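Local atomic coordinates of putative capsular polysaccharide biosynthesis protein (Streptococcus pneumoniae serotype 4, PDB entry 6EWJ), a protein that probably acts as a pyridoxal phosphate-dependent sugar aminotransferase in the pathway that makes pneumococcal teichoic acid. Residues K57-N62 with E231-S236; L68-R73 with Y262-T267. All coordinates share one frame; numbering follows the deposited sequence.

Contact 1 of 2, residues K57-N62 with E231-S236; sequences KTVCLN and EFQILS
The S236 hydroxyl turns back onto its own helix: OG donates to the carbonyl O of Q233, three residues earlier, at 2.7 Å, from a position tilted off the carbonyl plane. The two segments belong to the large domain of the aminotransferase fold of pyridoxal phosphate enzymes, where helix 225-236 covers strand 58-61, a border strand of the mixed sheet within this chain. Strand and helix run nearly parallel, 14° between directions, with their axes 9.4 Å apart. With chi1 at 76°, OG of S236 sits between the backbone N and carbonyl carbon and stays occupied within the helix, while CB is left to meet CD2 of L61 at 3.6 Å. One turn earlier on the helix, CB of F232 meets both methyls of V59, CG2 at 3.7 Å and CG1 at 3.8 Å; CG2 also reaches CG of the ring, which it approaches obliquely. The F232 side chain also packs on A215 of the neighbouring strand and on L70 and V74 of helix 64-74, which places it between sheet and helices. Q233 also packs on K43 and E46 of helix 40-53. Its chain is bent at chi2 (-56°), which brings the amide end back towards the strand and leaves OE1 lying 3.9 Å from CG1 of V59.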
loop_
_atom_site.group_PDB
_atom_site.type_symbol
_atom_site.label_atom_id
_atom_site.label_comp_id
_atom_site.label_asym_id
_atom_site.label_seq_id
_atom_site.Cartn_x
_atom_site.Cartn_y
_atom_site.Cartn_z
ATOM N N LYS A 57 7.052 -17.852 10.421
ATOM C CA LYS A 57 7.424 -16.540 9.897
ATOM C C LYS A 57 6.174 -15.720 9.684
ATOM O O LYS A 57 5.136 -16.282 9.347
ATOM C CB LYS A 57 8.108 -16.663 8.544
ATOM C CG LYS A 57 9.387 -17.460 8.469
ATOM C CD LYS A 57 10.550 -16.839 9.221
ATOM C CE LYS A 57 11.114 -15.596 8.547
ATOM N NZ LYS A 57 12.488 -15.300 9.095
ATOM N N THR A 58 6.297 -14.402 9.886
ATOM C CA THR A 58 5.193 -13.471 9.595
ATOM C C THR A 58 5.723 -12.331 8.703
ATOM O O THR A 58 6.892 -11.913 8.849
ATOM C CB THR A 58 4.618 -12.936 10.884
ATOM O OG1 THR A 58 4.157 -14.054 11.665
ATOM C CG2 THR A 58 3.477 -11.979 10.649
ATOM N N VAL A 59 4.879 -11.889 7.783
ATOM C CA VAL A 59 5.196 -10.779 6.853
ATOM C C VAL A 59 4.249 -9.649 7.194
ATOM O O VAL A 59 3.031 -9.780 7.039
ATOM C CB VAL A 59 5.005 -11.183 5.397
ATOM C CG1 VAL A 59 5.342 -10.001 4.469
ATOM C CG2 VAL A 59 5.840 -12.388 5.074
ATOM N N CYS A 60 4.799 -8.596 7.768
ATOM C CA CYS A 60 4.003 -7.470 8.220
ATOM C C CYS A 60 3.888 -6.525 7.029
ATOM O O CYS A 60 4.884 -6.270 6.327
ATOM C CB CYS A 60 4.646 -6.741 9.368
ATOM S SG CYS A 60 4.272 -7.485 10.952
ATOM N N LEU A 61 2.654 -6.078 6.772
ATOM C CA LEU A 61 2.356 -5.276 5.587
ATOM C C LEU A 61 1.419 -4.125 5.968
ATOM O O LEU A 61 1.042 -3.941 7.154
ATOM C CB LEU A 61 1.712 -6.181 4.544
ATOM C CG LEU A 61 2.458 -7.429 4.045
ATOM C CD1 LEU A 61 1.542 -8.370 3.299
ATOM C CD2 LEU A 61 3.604 -7.027 3.185
ATOM N N ASN A 62 0.999 -3.340 4.978
ATOM C CA ASN A 62 0.221 -2.108 5.287
ATOM C C ASN A 62 -1.285 -2.241 5.433
ATOM O O ASN A 62 -1.945 -1.270 5.799
ATOM C CB ASN A 62 0.557 -0.953 4.307
ATOM C CG ASN A 62 -0.005 -1.164 2.899
ATOM O OD1 ASN A 62 -0.836 -2.061 2.643
ATOM N ND2 ASN A 62 0.487 -0.358 1.959
ATOM N N GLU A 231 9.699 -14.464 -0.848
ATOM C CA GLU A 231 8.740 -14.219 -1.955
ATOM C C GLU A 231 7.704 -13.138 -1.624
ATOM O O GLU A 231 7.355 -12.308 -2.478
ATOM C CB GLU A 231 8.017 -15.514 -2.385
ATOM C CG GLU A 231 8.879 -16.370 -3.321
ATOM C CD GLU A 231 8.276 -17.718 -3.728
ATOM O OE1 GLU A 231 7.061 -17.810 -3.920
ATOM O OE2 GLU A 231 9.059 -18.702 -3.846
ATOM N N PHE A 232 7.208 -13.129 -0.396
ATOM C CA PHE A 232 6.289 -12.047 0.046
ATOM C C PHE A 232 6.988 -10.698 0.069
ATOM O O PHE A 232 6.426 -9.668 -0.374
ATOM C CB PHE A 232 5.721 -12.307 1.424
ATOM C CG PHE A 232 4.540 -13.216 1.439
ATOM C CD1 PHE A 232 3.277 -12.722 1.304
ATOM C CD2 PHE A 232 4.697 -14.574 1.612
ATOM C CE1 PHE A 232 2.178 -13.582 1.321
ATOM C CE2 PHE A 232 3.604 -15.427 1.654
ATOM C CZ PHE A 232 2.346 -14.936 1.497
ATOM N N GLN A 233 8.221 -10.700 0.611
ATOM C CA GLN A 233 9.016 -9.484 0.715
ATOM C C GLN A 233 9.186 -8.824 -0.621
ATOM O O GLN A 233 8.961 -7.611 -0.744
ATOM C CB GLN A 233 10.400 -9.747 1.352
ATOM C CG GLN A 233 10.358 -9.904 2.853
ATOM C CD GLN A 233 9.750 -8.750 3.635
ATOM O OE1 GLN A 233 9.083 -8.984 4.649
ATOM N NE2 GLN A 233 9.951 -7.522 3.188
ATOM N N ILE A 234 9.540 -9.641 -1.611
ATOM C CA ILE A 234 9.794 -9.225 -2.975
ATOM C C ILE A 234 8.533 -8.633 -3.631
ATOM O O ILE A 234 8.563 -7.574 -4.262
ATOM C CB ILE A 234 10.359 -10.408 -3.770
ATOM C CG1 ILE A 234 11.832 -10.646 -3.399
ATOM C CG2 ILE A 234 10.328 -10.188 -5.289
ATOM C CD1 ILE A 234 12.242 -10.334 -1.963
ATOM N N LEU A 235 7.383 -9.286 -3.398
ATOM C CA LEU A 235 6.130 -8.764 -3.945
ATOM C C LEU A 235 5.677 -7.474 -3.285
ATOM O O LEU A 235 4.988 -6.668 -3.929
ATOM C CB LEU A 235 4.986 -9.803 -3.856
ATOM C CG LEU A 235 5.184 -11.086 -4.641
ATOM C CD1 LEU A 235 3.992 -12.009 -4.516
ATOM C CD2 LEU A 235 5.516 -10.862 -6.113
ATOM N N SER A 236 6.016 -7.282 -2.023
ATOM C CA SER A 236 5.602 -6.117 -1.245
ATOM C C SER A 236 6.454 -4.867 -1.520
ATOM O O SER A 236 6.058 -3.748 -1.153
ATOM C CB SER A 236 5.674 -6.418 0.242
ATOM O OG SER A 236 7.015 -6.410 0.721
#

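Contact 2 of 2, residues L68-R73 with Y262-T267; sequences LELILR and YKCNMT
R73 and Y262 cross at about a right angle, the phenol end of the tyrosine lying over one face of the guanidinium, the two planes 32° apart. CZ of Y262 stands 3.4 Å above the guanidinium plane, offset toward its rim, and CD of R73 comes within 3.4 Å of CE2 of the ring. OH of Y262 is 2.8 Å from NH1 of R73, but the angle is too poor for a hydrogen bond. The guanidinium spends its edge instead on E69, one helical turn back: NH2 and NE both donate to OE2, at 2.8 and 3.1 Å, a side-on salt bridge in the plane of the guanidinium that fixes the rotation of the group under the tilted phenol. R73 reaches the ring with its chain extended from CG to NE. Deeper in, L70 lays CD1 against SG of C264 at 3.8 Å and points CD2 obliquely at the Y262 ring, so helix 64-74 meets the loop leading into helix 268-299 through an apolar patch beside a charged one. The dimer interface adjoins: Y262 stacks on H99 of the second subunit, whose E211 takes a salt bridge from K263. E69 probably offsets at least part of the arginine charge, while Y262 adds van der Waals contact over one face of the guanidinium.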
loop_
_atom_site.group_PDB
_atom_site.type_symbol
_atom_site.label_atom_id
_atom_site.label_comp_id
_atom_site.label_asym_id
_atom_site.label_seq_id
_atom_site.Cartn_x
_atom_site.Cartn_y
_atom_site.Cartn_z
ATOM N N LEU A 68 -3.839 -10.521 2.155
ATOM C CA LEU A 68 -4.670 -11.516 1.473
ATOM C C LEU A 68 -4.385 -11.528 -0.038
ATOM O O LEU A 68 -4.169 -12.586 -0.651
ATOM C CB LEU A 68 -6.150 -11.257 1.743
ATOM C CG LEU A 68 -7.176 -12.366 1.525
ATOM C CD1 LEU A 68 -6.827 -13.681 2.224
ATOM C CD2 LEU A 68 -8.565 -11.866 1.956
ATOM N N GLU A 69 -4.327 -10.361 -0.654
ATOM C CA GLU A 69 -3.888 -10.311 -2.057
ATOM C C GLU A 69 -2.554 -11.000 -2.291
ATOM O O GLU A 69 -2.392 -11.738 -3.296
ATOM C CB GLU A 69 -3.863 -8.863 -2.634
ATOM C CG GLU A 69 -3.762 -8.854 -4.143
ATOM C CD GLU A 69 -4.153 -7.520 -4.814
ATOM O OE1 GLU A 69 -4.945 -6.732 -4.243
ATOM O OE2 GLU A 69 -3.706 -7.262 -5.956
ATOM N N LEU A 70 -1.548 -10.678 -1.466
ATOM C CA LEU A 70 -0.211 -11.261 -1.694
ATOM C C LEU A 70 -0.201 -12.764 -1.553
ATOM O O LEU A 70 0.486 -13.441 -2.303
ATOM C CB LEU A 70 0.869 -10.618 -0.839
ATOM C CG LEU A 70 1.254 -9.173 -1.247
ATOM C CD1 LEU A 70 2.552 -8.805 -0.553
ATOM C CD2 LEU A 70 1.364 -8.949 -2.750
ATOM N N ILE A 71 -0.977 -13.286 -0.613
ATOM C CA ILE A 71 -1.126 -14.738 -0.491
ATOM C C ILE A 71 -1.605 -15.330 -1.835
ATOM O O ILE A 71 -1.025 -16.284 -2.360
ATOM C CB ILE A 71 -2.092 -15.110 0.665
ATOM C CG1 ILE A 71 -1.455 -14.727 2.011
ATOM C CG2 ILE A 71 -2.427 -16.598 0.620
ATOM C CD1 ILE A 71 -2.393 -14.757 3.196
ATOM N N LEU A 72 -2.668 -14.723 -2.380
ATOM C CA LEU A 72 -3.150 -15.142 -3.667
ATOM C C LEU A 72 -2.108 -15.018 -4.743
ATOM O O LEU A 72 -2.002 -15.897 -5.591
ATOM C CB LEU A 72 -4.415 -14.375 -4.060
ATOM C CG LEU A 72 -5.641 -14.537 -3.180
ATOM C CD1 LEU A 72 -6.794 -13.783 -3.842
ATOM C CD2 LEU A 72 -5.998 -15.993 -2.952
ATOM N N ARG A 73 -1.339 -13.919 -4.743
ATOM C CA ARG A 73 -0.304 -13.763 -5.766
ATOM C C ARG A 73 0.871 -14.741 -5.582
ATOM O O ARG A 73 1.434 -15.223 -6.562
ATOM C CB ARG A 73 0.189 -12.321 -5.866
ATOM C CG ARG A 73 -0.889 -11.369 -6.330
ATOM C CD ARG A 73 -0.383 -9.952 -6.480
ATOM N NE ARG A 73 -1.452 -9.091 -6.966
ATOM C CZ ARG A 73 -1.898 -9.005 -8.210
ATOM N NH1 ARG A 73 -1.361 -9.687 -9.219
ATOM N NH2 ARG A 73 -2.911 -8.180 -8.469
ATOM N N TYR A 262 4.682 -4.764 -6.130
ATOM C CA TYR A 262 3.696 -3.888 -5.473
ATOM C C TYR A 262 4.427 -3.110 -4.365
ATOM O O TYR A 262 5.687 -3.158 -4.268
ATOM C CB TYR A 262 2.461 -4.694 -4.948
ATOM C CG TYR A 262 1.912 -5.536 -6.040
ATOM C CD1 TYR A 262 0.996 -5.019 -6.950
ATOM C CD2 TYR A 262 2.394 -6.840 -6.244
ATOM C CE1 TYR A 262 0.553 -5.789 -8.042
ATOM C CE2 TYR A 262 1.974 -7.595 -7.312
ATOM C CZ TYR A 262 1.086 -7.052 -8.225
ATOM O OH TYR A 262 0.715 -7.842 -9.275
ATOM N N LYS A 263 3.667 -2.397 -3.544
ATOM C CA LYS A 263 4.236 -1.440 -2.633
ATOM C C LYS A 263 3.315 -1.456 -1.443
ATOM O O LYS A 263 2.384 -0.653 -1.345
ATOM C CB LYS A 263 4.337 -0.060 -3.347
ATOM C CG LYS A 263 4.911 1.048 -2.527
ATOM C CD LYS A 263 6.247 0.674 -1.870
ATOM C CE LYS A 263 6.819 1.834 -1.055
ATOM N NZ LYS A 263 7.859 1.404 -0.085
ATOM N N CYS A 264 3.559 -2.409 -0.522
ATOM C CA CYS A 264 2.727 -2.519 0.644
ATOM C C CYS A 264 3.424 -2.952 1.899
ATOM O O CYS A 264 2.804 -3.545 2.779
ATOM C CB CYS A 264 1.541 -3.445 0.339
ATOM S SG CYS A 264 2.011 -5.051 -0.309
ATOM N N ASN A 265 4.668 -2.540 2.036
ATOM C CA ASN A 265 5.479 -2.764 3.247
ATOM C C ASN A 265 4.992 -1.952 4.433
ATOM O O ASN A 265 4.253 -0.961 4.258
ATOM C CB ASN A 265 6.955 -2.409 2.972
ATOM C CG ASN A 265 7.120 -0.987 2.493
ATOM O OD1 ASN A 265 6.504 -0.571 1.477
ATOM N ND2 ASN A 265 7.954 -0.215 3.159
ATOM N N MET A 266 5.289 -2.467 5.631
ATOM C CA MET A 266 5.017 -1.816 6.928
ATOM C C MET A 266 6.175 -0.962 7.379
ATOM O O MET A 266 7.354 -1.397 7.294
ATOM C CB MET A 266 4.703 -2.861 8.023
ATOM C CG MET A 266 4.313 -2.186 9.318
ATOM S SD MET A 266 4.017 -3.241 10.732
ATOM C CE MET A 266 2.328 -3.699 10.268
ATOM N N THR A 267 5.873 0.253 7.839
ATOM C CA THR A 267 6.897 1.127 8.345
ATOM C C THR A 267 7.176 0.789 9.827
ATOM O O THR A 267 6.301 0.256 10.535
ATOM C CB THR A 267 6.485 2.599 8.303
ATOM O OG1 THR A 267 5.335 2.797 9.127
ATOM C CG2 THR A 267 6.174 3.102 6.885
#

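How the contacts relate
The two contacts lie side by side, their centres 6 Å apart, on the same side of the chain's centre. Along the chain their segments alternate: 57-62, 68-73, 231-236, 262-267. Strand 58-61 leads directly into helix 64-74, whose start carries A64 and T65, residues that bind pyridoxal phosphate in another structure of this protein. The loop 262-267 joins both contacts, as C264 probably hydrogen-bonds through O to N62 N and through N to S236 O. L61 O also packs on CE of M266. Strand, two helices and loop thus form one packed unit of the large domain, close to residues of the cofactor site and, through N62, Y262 and K263, touching the second subunit.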